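Pgp2 (Campylobacter jejuni subsp. jejuni, PDB 6XJ6) probably trims peptidoglycan as an LD-carboxypeptidase of the YkuD family, and directs helical cell shape through a peptidoglycan-binding pocket on its accessory NTF2 domain. Local coordinates at residues K6-W9 with L10-G14; G21-D24 with D25-I29; E145-A148 with Q149-D153. One frame throughout, in Å; residues are numbered along the deposited sequence.

How the interactions relate
All three contacts are local, each within its own continuous piece of chain. Interactions 1 and 3 lie on helices, 6-13 and 141-151, where main-chain N-H to C=O bonds dominate and a phenylalanine ring is covered by the residue four further on: a glutamate at the partly exposed F8, a valine at the buried F147. Interaction 2, in the run from strand 22-23 to strand 27-33, is buried, with no hydrogen bond between its segments. It touches interaction 1, where I13 CG1 lies 3.8 Å from Y22 CZ, but its nearest atoms stay about 5 Å from those of interaction 3. Interactions 1 and 3 sit about 33 Å apart, centre to centre.

Interaction 1 of 3, residues K6-W9 with L10-G14; sequences KDFW and LSEIG
F8 and E12 sit one helical turn apart, and the glutamate folds back over the phenyl ring. E12 has CG beside its own backbone N (chi1 -63°) and bends again at chi2, which lays the chain across one face of F8. The contact is a CH-pi one: E12 CG stands 3.8 Å from the centroid of the F8 ring, displaced toward the rim. Beyond it the carboxylate is stacked almost parallel to the phenyl plane, with E12 CD 3.7 Å from F8 CZ. F8 in turn meets W9, its CD2 resting over the centre of one indole face. The indole reaches E12 more obliquely, through W9 CE3 and E12 CB at 4.2 Å, and its NE1 is hydrogen-bonded to the carbonyl of H3.

Contact on another side of the helix is lighter. The L10 methyl CD1 lies 3.5 Å from the carboxylate oxygen D7 OD1, a van der Waals approach, while L10 CG against K6 CG, at 4.3 Å, is apolar on both sides. The lysine's ammonium is engaged by D171 in a salt bridge, which together with K6 and L10 on A174 and W9 on L177 ties this helix to helix 170-188.

The backbone supplies four successive bonds, from L10, S11, E12 and I13 N to the carbonyls of K6, D7, F8 and W9; I13 N to W9 O is the shortest, at 2.8 Å. G14 then leaves helical geometry with positive phi. This is the i to i+4 pattern of a short alpha-helix near the N-terminus, here laid against helix 170-188 beside strand 22-23.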
ATOM      1  N   LYS A   6       1.971 -15.907 -16.040  1.00 20.87           N
ATOM      2  CA  LYS A   6       2.277 -16.104 -14.628  1.00 19.30           C
ATOM      3  C   LYS A   6       3.614 -16.810 -14.432  1.00 20.30           C
ATOM      4  O   LYS A   6       4.389 -16.455 -13.536  1.00 19.22           O
ATOM      5  CB  LYS A   6       1.162 -16.917 -13.968  1.00 22.21           C
ATOM      6  CG  LYS A   6       1.432 -17.226 -12.501  1.00 25.08           C
ATOM      7  CD  LYS A   6       0.215 -17.786 -11.787  1.00 30.60           C
ATOM      8  CE  LYS A   6       0.143 -19.290 -11.881  1.00 32.14           C
ATOM      9  NZ  LYS A   6      -0.960 -19.825 -11.022  1.00 34.35           N
ATOM     10  N   ASP A   7       3.898 -17.829 -15.242  1.00 19.85           N
ATOM     11  CA  ASP A   7       5.097 -18.617 -14.997  1.00 19.66           C
ATOM     12  C   ASP A   7       6.369 -17.844 -15.304  1.00 19.05           C
ATOM     13  O   ASP A   7       7.429 -18.172 -14.757  1.00 21.39           O
ATOM     14  CB  ASP A   7       5.052 -19.919 -15.793  1.00 21.13           C
ATOM     15  CG  ASP A   7       4.061 -20.916 -15.217  1.00 22.03           C
ATOM     16  OD1 ASP A   7       3.300 -20.554 -14.290  1.00 25.68           O
ATOM     17  OD2 ASP A   7       4.043 -22.065 -15.689  1.00 25.74           O
ATOM     18  N   PHE A   8       6.298 -16.830 -16.166  1.00 21.06           N
ATOM     19  CA  PHE A   8       7.449 -15.957 -16.338  1.00 19.58           C
ATOM     20  C   PHE A   8       7.780 -15.269 -15.024  1.00 18.64           C
ATOM     21  O   PHE A   8       8.940 -15.231 -14.594  1.00 21.24           O
ATOM     22  CB  PHE A   8       7.174 -14.925 -17.429  1.00 19.49           C
ATOM     23  CG  PHE A   8       8.163 -13.796 -17.442  1.00 22.96           C
ATOM     24  CD1 PHE A   8       9.419 -13.961 -17.996  1.00 25.10           C
ATOM     25  CD2 PHE A   8       7.842 -12.575 -16.884  1.00 23.63           C
ATOM     26  CE1 PHE A   8      10.327 -12.922 -17.998  1.00 26.85           C
ATOM     27  CE2 PHE A   8       8.746 -11.540 -16.881  1.00 26.48           C
ATOM     28  CZ  PHE A   8       9.987 -11.712 -17.439  1.00 27.83           C
ATOM     29  N   TRP A   9       6.759 -14.732 -14.358  1.00 18.63           N
ATOM     30  CA  TRP A   9       6.986 -14.045 -13.097  1.00 17.82           C
ATOM     31  C   TRP A   9       7.401 -15.009 -11.996  1.00 19.16           C
ATOM     32  O   TRP A   9       8.222 -14.658 -11.144  1.00 21.18           O
ATOM     33  CB  TRP A   9       5.740 -13.251 -12.722  1.00 18.55           C
ATOM     34  CG  TRP A   9       5.530 -12.144 -13.672  1.00 19.90           C
ATOM     35  CD1 TRP A   9       4.533 -12.021 -14.598  1.00 21.08           C
ATOM     36  CD2 TRP A   9       6.363 -10.991 -13.820  1.00 21.69           C
ATOM     37  NE1 TRP A   9       4.695 -10.857 -15.310  1.00 22.88           N
ATOM     38  CE2 TRP A   9       5.811 -10.206 -14.848  1.00 24.04           C
ATOM     39  CE3 TRP A   9       7.521 -10.546 -13.176  1.00 23.19           C
ATOM     40  CZ2 TRP A   9       6.377  -8.997 -15.245  1.00 25.77           C
ATOM     41  CZ3 TRP A   9       8.083  -9.353 -13.575  1.00 26.05           C
ATOM     42  CH2 TRP A   9       7.509  -8.590 -14.596  1.00 27.15           C
ATOM     43  N   LEU A  10       6.864 -16.231 -11.994  1.00 19.83           N
ATOM     44  CA  LEU A  10       7.344 -17.216 -11.030  1.00 21.03           C
ATOM     45  C   LEU A  10       8.842 -17.425 -11.184  1.00 21.13           C
ATOM     46  O   LEU A  10       9.573 -17.495 -10.190  1.00 23.10           O
ATOM     47  CB  LEU A  10       6.601 -18.540 -11.197  1.00 23.35           C
ATOM     48  CG  LEU A  10       5.144 -18.584 -10.737  1.00 24.71           C
ATOM     49  CD1 LEU A  10       4.537 -19.931 -11.087  1.00 27.15           C
ATOM     50  CD2 LEU A  10       5.026 -18.308  -9.246  1.00 26.01           C
ATOM     51  N   SER A  11       9.315 -17.501 -12.429  1.00 21.64           N
ATOM     52  CA  SER A  11      10.741 -17.680 -12.680  1.00 22.10           C
ATOM     53  C   SER A  11      11.536 -16.466 -12.215  1.00 22.98           C
ATOM     54  O   SER A  11      12.608 -16.611 -11.614  1.00 25.84           O
ATOM     55  CB  SER A  11      10.969 -17.940 -14.170  1.00 27.79           C
ATOM     56  OG  SER A  11      12.346 -18.025 -14.464  1.00 33.98           O
ATOM     57  N   GLU A  12      11.022 -15.260 -12.476  1.00 22.37           N
ATOM     58  CA  GLU A  12      11.713 -14.049 -12.051  1.00 23.79           C
ATOM     59  C   GLU A  12      11.800 -13.970 -10.534  1.00 21.95           C
ATOM     60  O   GLU A  12      12.836 -13.572  -9.984  1.00 24.79           O
ATOM     61  CB  GLU A  12      10.988 -12.819 -12.598  1.00 25.20           C
ATOM     62  CG  GLU A  12      10.970 -12.731 -14.108  1.00 29.53           C
ATOM     63  CD  GLU A  12      12.357 -12.575 -14.695  1.00 34.73           C
ATOM     64  OE1 GLU A  12      12.949 -11.489 -14.541  1.00 34.25           O
ATOM     65  OE2 GLU A  12      12.857 -13.547 -15.301  1.00 39.82           O
ATOM     66  N   ILE A  13      10.718 -14.335  -9.842  1.00 22.18           N
ATOM     67  CA  ILE A  13      10.710 -14.295  -8.383  1.00 21.84           C
ATOM     68  C   ILE A  13      11.674 -15.326  -7.815  1.00 24.16           C
ATOM     69  O   ILE A  13      12.390 -15.057  -6.842  1.00 25.65           O
ATOM     70  CB  ILE A  13       9.275 -14.496  -7.857  1.00 20.93           C
ATOM     71  CG1 ILE A  13       8.409 -13.283  -8.196  1.00 19.85           C
ATOM     72  CG2 ILE A  13       9.272 -14.739  -6.351  1.00 23.42           C
ATOM     73  CD1 ILE A  13       6.930 -13.557  -8.105  1.00 21.50           C
ATOM     74  N   GLY A  14      11.703 -16.518  -8.403  1.00 26.14           N
ATOM     75  CA  GLY A  14      12.607 -17.542  -7.917  1.00 27.85           C
ATOM     76  C   GLY A  14      12.379 -17.836  -6.450  1.00 26.48           C
ATOM     77  O   GLY A  14      11.242 -17.951  -5.979  1.00 26.19           O
TER

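Interaction 2 of 3, residues G21-D24 with D25-I29; sequences GYYD and DNVAI
Y23 holds CG beside its backbone N (chi1 -58°), and V27 places CG1 in the equivalent position (chi1 -56°), leaving CG2 between N and the carbonyl carbon; together these turns set the V27 methyl squarely on the tyrosine ring. The setting is the bend that carries the chain from the weakly bonded strand 22-23, paired with strand 232-240 of the antiparallel sheet of the NTF2-like domain, into strand 27-33 of the mixed sheet of the L,D-transpeptidase (YkuD) domain. V27 CG2 stands over the centre of the ring face, 3.7 Å from the centroid of Y23 and 14° off the normal, a CH-pi contact with the two side chains crossing at about a right angle.

Further along the ring, I29 arrives obliquely: its CD1 is 4.2 Å from Y23 CE2. At the root of the side chain, D25 O lies 3.4 Å from Y23 CB. Y44 of strand 38-45 meets the Y23 ring edge-to-face and also touches V27 and I29, so the apolar cluster joins those two sheets. The phenol is buried, and its oxygen is hydrogen-bonded to L20 O and S239 OG; the same Y23 OH also lies 4.1 Å from I29 CG1.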
ATOM      1  N   GLY A  21       6.172  -8.452   0.243  1.00 15.06           N
ATOM      2  CA  GLY A  21       6.080  -7.780  -1.037  1.00 15.81           C
ATOM      3  C   GLY A  21       7.267  -8.099  -1.932  1.00 14.97           C
ATOM      4  O   GLY A  21       8.291  -8.627  -1.504  1.00 16.71           O
ATOM      5  N   TYR A  22       7.094  -7.738  -3.200  1.00 15.67           N
ATOM      6  CA  TYR A  22       8.104  -7.887  -4.242  1.00 15.91           C
ATOM      7  C   TYR A  22       8.379  -6.486  -4.770  1.00 16.36           C
ATOM      8  O   TYR A  22       7.469  -5.830  -5.290  1.00 16.97           O
ATOM      9  CB  TYR A  22       7.543  -8.798  -5.334  1.00 17.32           C
ATOM     10  CG  TYR A  22       8.443  -9.156  -6.498  1.00 17.72           C
ATOM     11  CD1 TYR A  22       9.755  -9.563  -6.310  1.00 19.20           C
ATOM     12  CD2 TYR A  22       7.946  -9.138  -7.795  1.00 19.04           C
ATOM     13  CE1 TYR A  22      10.552  -9.913  -7.388  1.00 21.42           C
ATOM     14  CE2 TYR A  22       8.731  -9.488  -8.876  1.00 19.83           C
ATOM     15  CZ  TYR A  22      10.033  -9.874  -8.668  1.00 20.04           C
ATOM     16  OH  TYR A  22      10.818 -10.219  -9.750  1.00 24.69           O
ATOM     17  N   TYR A  23       9.613  -6.016  -4.602  1.00 16.70           N
ATOM     18  CA  TYR A  23       9.968  -4.623  -4.839  1.00 16.54           C
ATOM     19  C   TYR A  23      11.070  -4.513  -5.884  1.00 17.87           C
ATOM     20  O   TYR A  23      12.029  -5.292  -5.891  1.00 20.17           O
ATOM     21  CB  TYR A  23      10.415  -3.961  -3.530  1.00 17.33           C
ATOM     22  CG  TYR A  23       9.329  -4.035  -2.491  1.00 16.12           C
ATOM     23  CD1 TYR A  23       8.322  -3.090  -2.464  1.00 15.35           C
ATOM     24  CD2 TYR A  23       9.272  -5.084  -1.573  1.00 17.23           C
ATOM     25  CE1 TYR A  23       7.305  -3.162  -1.551  1.00 15.03           C
ATOM     26  CE2 TYR A  23       8.245  -5.161  -0.643  1.00 16.57           C
ATOM     27  CZ  TYR A  23       7.261  -4.194  -0.649  1.00 14.57           C
ATOM     28  OH  TYR A  23       6.213  -4.228   0.248  1.00 16.86           O
ATOM     29  N   ASP A  24      10.950  -3.502  -6.741  1.00 18.61           N
ATOM     30  CA  ASP A  24      11.928  -3.330  -7.806  1.00 19.38           C
ATOM     31  C   ASP A  24      13.288  -2.906  -7.269  1.00 21.37           C
ATOM     32  O   ASP A  24      14.317  -3.255  -7.857  1.00 25.80           O
ATOM     33  CB  ASP A  24      11.415  -2.314  -8.821  1.00 20.35           C
ATOM     34  CG  ASP A  24      12.309  -2.214 -10.030  1.00 26.06           C
ATOM     35  OD1 ASP A  24      12.336  -3.168 -10.831  1.00 31.77           O
ATOM     36  OD2 ASP A  24      12.987  -1.188 -10.169  1.00 28.60           O
ATOM     37  N   ASP A  25      13.322  -2.178  -6.153  1.00 24.50           N
ATOM     38  CA  ASP A  25      14.568  -1.749  -5.531  1.00 27.58           C
ATOM     39  C   ASP A  25      14.432  -1.906  -4.019  1.00 24.80           C
ATOM     40  O   ASP A  25      13.410  -2.382  -3.515  1.00 23.64           O
ATOM     41  CB  ASP A  25      14.919  -0.315  -5.955  1.00 35.49           C
ATOM     42  CG  ASP A  25      16.330   0.096  -5.553  1.00 44.02           C
ATOM     43  OD1 ASP A  25      17.258  -0.735  -5.667  1.00 44.35           O
ATOM     44  OD2 ASP A  25      16.507   1.256  -5.116  1.00 48.76           O
ATOM     45  N   ASN A  26      15.479  -1.511  -3.298  1.00 22.33           N
ATOM     46  CA  ASN A  26      15.530  -1.686  -1.852  1.00 21.15           C
ATOM     47  C   ASN A  26      14.499  -0.810  -1.158  1.00 20.54           C
ATOM     48  O   ASN A  26      14.327   0.362  -1.496  1.00 22.16           O
ATOM     49  CB  ASN A  26      16.913  -1.301  -1.336  1.00 25.08           C
ATOM     50  CG  ASN A  26      17.993  -2.268  -1.774  1.00 29.83           C
ATOM     51  OD1 ASN A  26      17.737  -3.210  -2.526  1.00 30.37           O
ATOM     52  ND2 ASN A  26      19.213  -2.036  -1.308  1.00 35.43           N
ATOM     53  N   VAL A  27      13.842  -1.382  -0.153  1.00 18.58           N
ATOM     54  CA  VAL A  27      12.851  -0.682   0.651  1.00 18.08           C
ATOM     55  C   VAL A  27      12.964  -1.174   2.086  1.00 17.28           C
ATOM     56  O   VAL A  27      13.608  -2.181   2.380  1.00 20.68           O
ATOM     57  CB  VAL A  27      11.402  -0.881   0.132  1.00 18.57           C
ATOM     58  CG1 VAL A  27      11.273  -0.454  -1.321  1.00 19.82           C
ATOM     59  CG2 VAL A  27      10.945  -2.327   0.303  1.00 18.94           C
ATOM     60  N   ALA A  28      12.316  -0.448   2.982  1.00 17.15           N
ATOM     61  CA  ALA A  28      12.084  -0.908   4.338  1.00 17.33           C
ATOM     62  C   ALA A  28      10.584  -1.014   4.553  1.00 15.65           C
ATOM     63  O   ALA A  28       9.809  -0.214   4.015  1.00 16.73           O
ATOM     64  CB  ALA A  28      12.673   0.057   5.369  1.00 18.31           C
ATOM     65  N   ILE A  29      10.180  -2.003   5.342  1.00 16.21           N
ATOM     66  CA  ILE A  29       8.777  -2.210   5.683  1.00 16.91           C
ATOM     67  C   ILE A  29       8.639  -2.147   7.196  1.00 14.64           C
ATOM     68  O   ILE A  29       9.255  -2.944   7.912  1.00 16.21           O
ATOM     69  CB  ILE A  29       8.243  -3.546   5.152  1.00 17.25           C
ATOM     70  CG1 ILE A  29       8.438  -3.649   3.633  1.00 20.94           C
ATOM     71  CG2 ILE A  29       6.775  -3.697   5.525  1.00 17.46           C
ATOM     72  CD1 ILE A  29       9.620  -4.494   3.241  1.00 23.24           C
TER

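Interaction 3 of 3, residues E145-A148 with Q149-D153; sequences EKFA and QVVQD
Q149 N reaches back to E145 O, the first of the main-chain bonds that join these neighbours, at 3.0 Å. V150 N next engages K146 O. F147 O accepts twice: V151 N binds it at 3.1 Å, and V150 N adds a weak bond whose N-H...O angle is only 121°. The last of the series, Q152 N to A148 O, is also weak at 124°, as Q152 leaves helical geometry. V150 O is satisfied beyond the helix by the ammonium of K154. Q149 turns CG beside its own backbone N, which brings Q149 CG within 3.1 Å of E145 O, and the chain is extended only beyond that.

This is the C-terminal part of helix 141-151 in the L,D-transpeptidase domain, packed against strands 38-45 and 48-56. Its buried side carries F147, whose CG stands anti to the backbone N (chi1 179°), swinging the ring along the helix until V151 CG1 covers one face. That methyl sits 4.2 Å from the centroid of the F147 ring, offset toward the rim, and V151 CG1 is 4.0 Å from F147 CZ. F53 and F97 both meet the ring edge-to-face, and L39 and V41 touch it as well. The F147 side chain lies about 9 Å from that of H119, the predicted proton donor/acceptor, and about 12 Å from that of C136, the predicted nucleophile.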
ATOM      1  N   GLU A 145      15.609   6.748  18.520  1.00 30.93           N
ATOM      2  CA  GLU A 145      16.822   7.048  17.770  1.00 30.54           C
ATOM      3  C   GLU A 145      17.201   5.884  16.868  1.00 27.03           C
ATOM      4  O   GLU A 145      17.570   6.087  15.706  1.00 28.99           O
ATOM      5  CB  GLU A 145      17.972   7.399  18.716  1.00 29.74           C
ATOM      6  CG  GLU A 145      17.840   8.769  19.365  1.00 54.36           C
ATOM      7  CD  GLU A 145      17.836   9.899  18.351  1.00 53.68           C
ATOM      8  OE1 GLU A 145      18.163   9.647  17.170  1.00 62.08           O
ATOM      9  OE2 GLU A 145      17.502  11.039  18.736  1.00 57.95           O
ATOM     10  N   LYS A 146      17.093   4.651  17.376  1.00 27.34           N
ATOM     11  CA  LYS A 146      17.401   3.493  16.544  1.00 28.81           C
ATOM     12  C   LYS A 146      16.399   3.357  15.408  1.00 22.89           C
ATOM     13  O   LYS A 146      16.782   3.091  14.263  1.00 24.32           O
ATOM     14  CB  LYS A 146      17.437   2.215  17.382  1.00 27.96           C
ATOM     15  CG  LYS A 146      17.695   0.965  16.531  1.00 38.00           C
ATOM     16  CD  LYS A 146      17.844  -0.312  17.350  1.00 46.28           C
ATOM     17  CE  LYS A 146      18.097  -1.509  16.430  1.00 48.73           C
ATOM     18  NZ  LYS A 146      18.369  -2.776  17.170  1.00 47.13           N
ATOM     19  N   PHE A 147      15.110   3.536  15.699  1.00 21.73           N
ATOM     20  CA  PHE A 147      14.110   3.516  14.639  1.00 19.53           C
ATOM     21  C   PHE A 147      14.440   4.547  13.560  1.00 20.09           C
ATOM     22  O   PHE A 147      14.400   4.247  12.360  1.00 19.39           O
ATOM     23  CB  PHE A 147      12.723   3.771  15.233  1.00 21.20           C
ATOM     24  CG  PHE A 147      11.628   3.786  14.212  1.00 18.51           C
ATOM     25  CD1 PHE A 147      11.236   4.971  13.610  1.00 19.14           C
ATOM     26  CD2 PHE A 147      11.000   2.612  13.836  1.00 17.48           C
ATOM     27  CE1 PHE A 147      10.240   4.990  12.657  1.00 21.59           C
ATOM     28  CE2 PHE A 147      10.002   2.621  12.891  1.00 16.52           C
ATOM     29  CZ  PHE A 147       9.617   3.813  12.294  1.00 16.78           C
ATOM     30  N   ALA A 148      14.784   5.769  13.975  1.00 20.62           N
ATOM     31  CA  ALA A 148      15.082   6.827  13.014  1.00 21.40           C
ATOM     32  C   ALA A 148      16.278   6.465  12.145  1.00 20.58           C
ATOM     33  O   ALA A 148      16.269   6.717  10.935  1.00 22.07           O
ATOM     34  CB  ALA A 148      15.336   8.141  13.748  1.00 22.88           C
ATOM     35  N   GLN A 149      17.314   5.871  12.745  1.00 23.02           N
ATOM     36  CA  GLN A 149      18.494   5.481  11.985  1.00 24.31           C
ATOM     37  C   GLN A 149      18.155   4.416  10.950  1.00 26.06           C
ATOM     38  O   GLN A 149      18.686   4.433   9.834  1.00 26.19           O
ATOM     39  CB  GLN A 149      19.573   4.976  12.941  1.00 27.89           C
ATOM     40  CG  GLN A 149      20.124   6.049  13.865  1.00 35.85           C
ATOM     41  CD  GLN A 149      21.062   5.487  14.917  1.00 51.06           C
ATOM     42  OE1 GLN A 149      21.209   4.271  15.050  1.00 56.70           O
ATOM     43  NE2 GLN A 149      21.704   6.373  15.670  1.00 66.18           N
ATOM     44  N   VAL A 150      17.261   3.485  11.295  1.00 22.12           N
ATOM     45  CA  VAL A 150      16.950   2.386  10.385  1.00 23.86           C
ATOM     46  C   VAL A 150      16.141   2.868   9.188  1.00 22.13           C
ATOM     47  O   VAL A 150      16.270   2.320   8.088  1.00 30.00           O
ATOM     48  CB  VAL A 150      16.246   1.239  11.139  1.00 25.48           C
ATOM     49  CG1 VAL A 150      15.644   0.225  10.171  1.00 51.02           C
ATOM     50  CG2 VAL A 150      17.218   0.551  12.087  1.00 26.60           C
ATOM     51  N   VAL A 151      15.277   3.871   9.369  1.00 19.89           N
ATOM     52  CA  VAL A 151      14.423   4.340   8.279  1.00 19.20           C
ATOM     53  C   VAL A 151      15.014   5.522   7.521  1.00 20.74           C
ATOM     54  O   VAL A 151      14.493   5.875   6.451  1.00 21.57           O
ATOM     55  CB  VAL A 151      12.995   4.686   8.760  1.00 17.07           C
ATOM     56  CG1 VAL A 151      12.333   3.470   9.407  1.00 20.27           C
ATOM     57  CG2 VAL A 151      13.007   5.890   9.712  1.00 18.15           C
ATOM     58  N   GLN A 152      16.065   6.151   8.040  1.00 21.24           N
ATOM     59  CA  GLN A 152      16.598   7.360   7.427  1.00 21.96           C
ATOM     60  C   GLN A 152      17.011   7.105   5.981  1.00 30.98           C
ATOM     61  O   GLN A 152      17.670   6.109   5.674  1.00 26.22           O
ATOM     62  CB  GLN A 152      17.796   7.865   8.235  1.00 27.05           C
ATOM     63  CG  GLN A 152      18.421   9.134   7.690  1.00 36.95           C
ATOM     64  CD  GLN A 152      19.436   9.738   8.643  1.00 48.99           C
ATOM     65  OE1 GLN A 152      19.275   9.683   9.863  1.00 50.32           O
ATOM     66  NE2 GLN A 152      20.491  10.316   8.087  1.00 53.54           N
ATOM     67  N   ASP A 153      16.595   8.005   5.090  1.00 24.92           N
ATOM     68  CA  ASP A 153      17.055   8.045   3.701  1.00 27.05           C
ATOM     69  C   ASP A 153      16.648   6.814   2.900  1.00 27.64           C
ATOM     70  O   ASP A 153      17.291   6.482   1.899  1.00 33.80           O
ATOM     71  CB  ASP A 153      18.570   8.257   3.611  1.00 30.73           C
ATOM     72  CG  ASP A 153      19.002   9.612   4.139  1.00 38.02           C
ATOM     73  OD1 ASP A 153      18.206  10.568   4.046  1.00 44.68           O
ATOM     74  OD2 ASP A 153      20.140   9.720   4.641  1.00 53.23           O
TER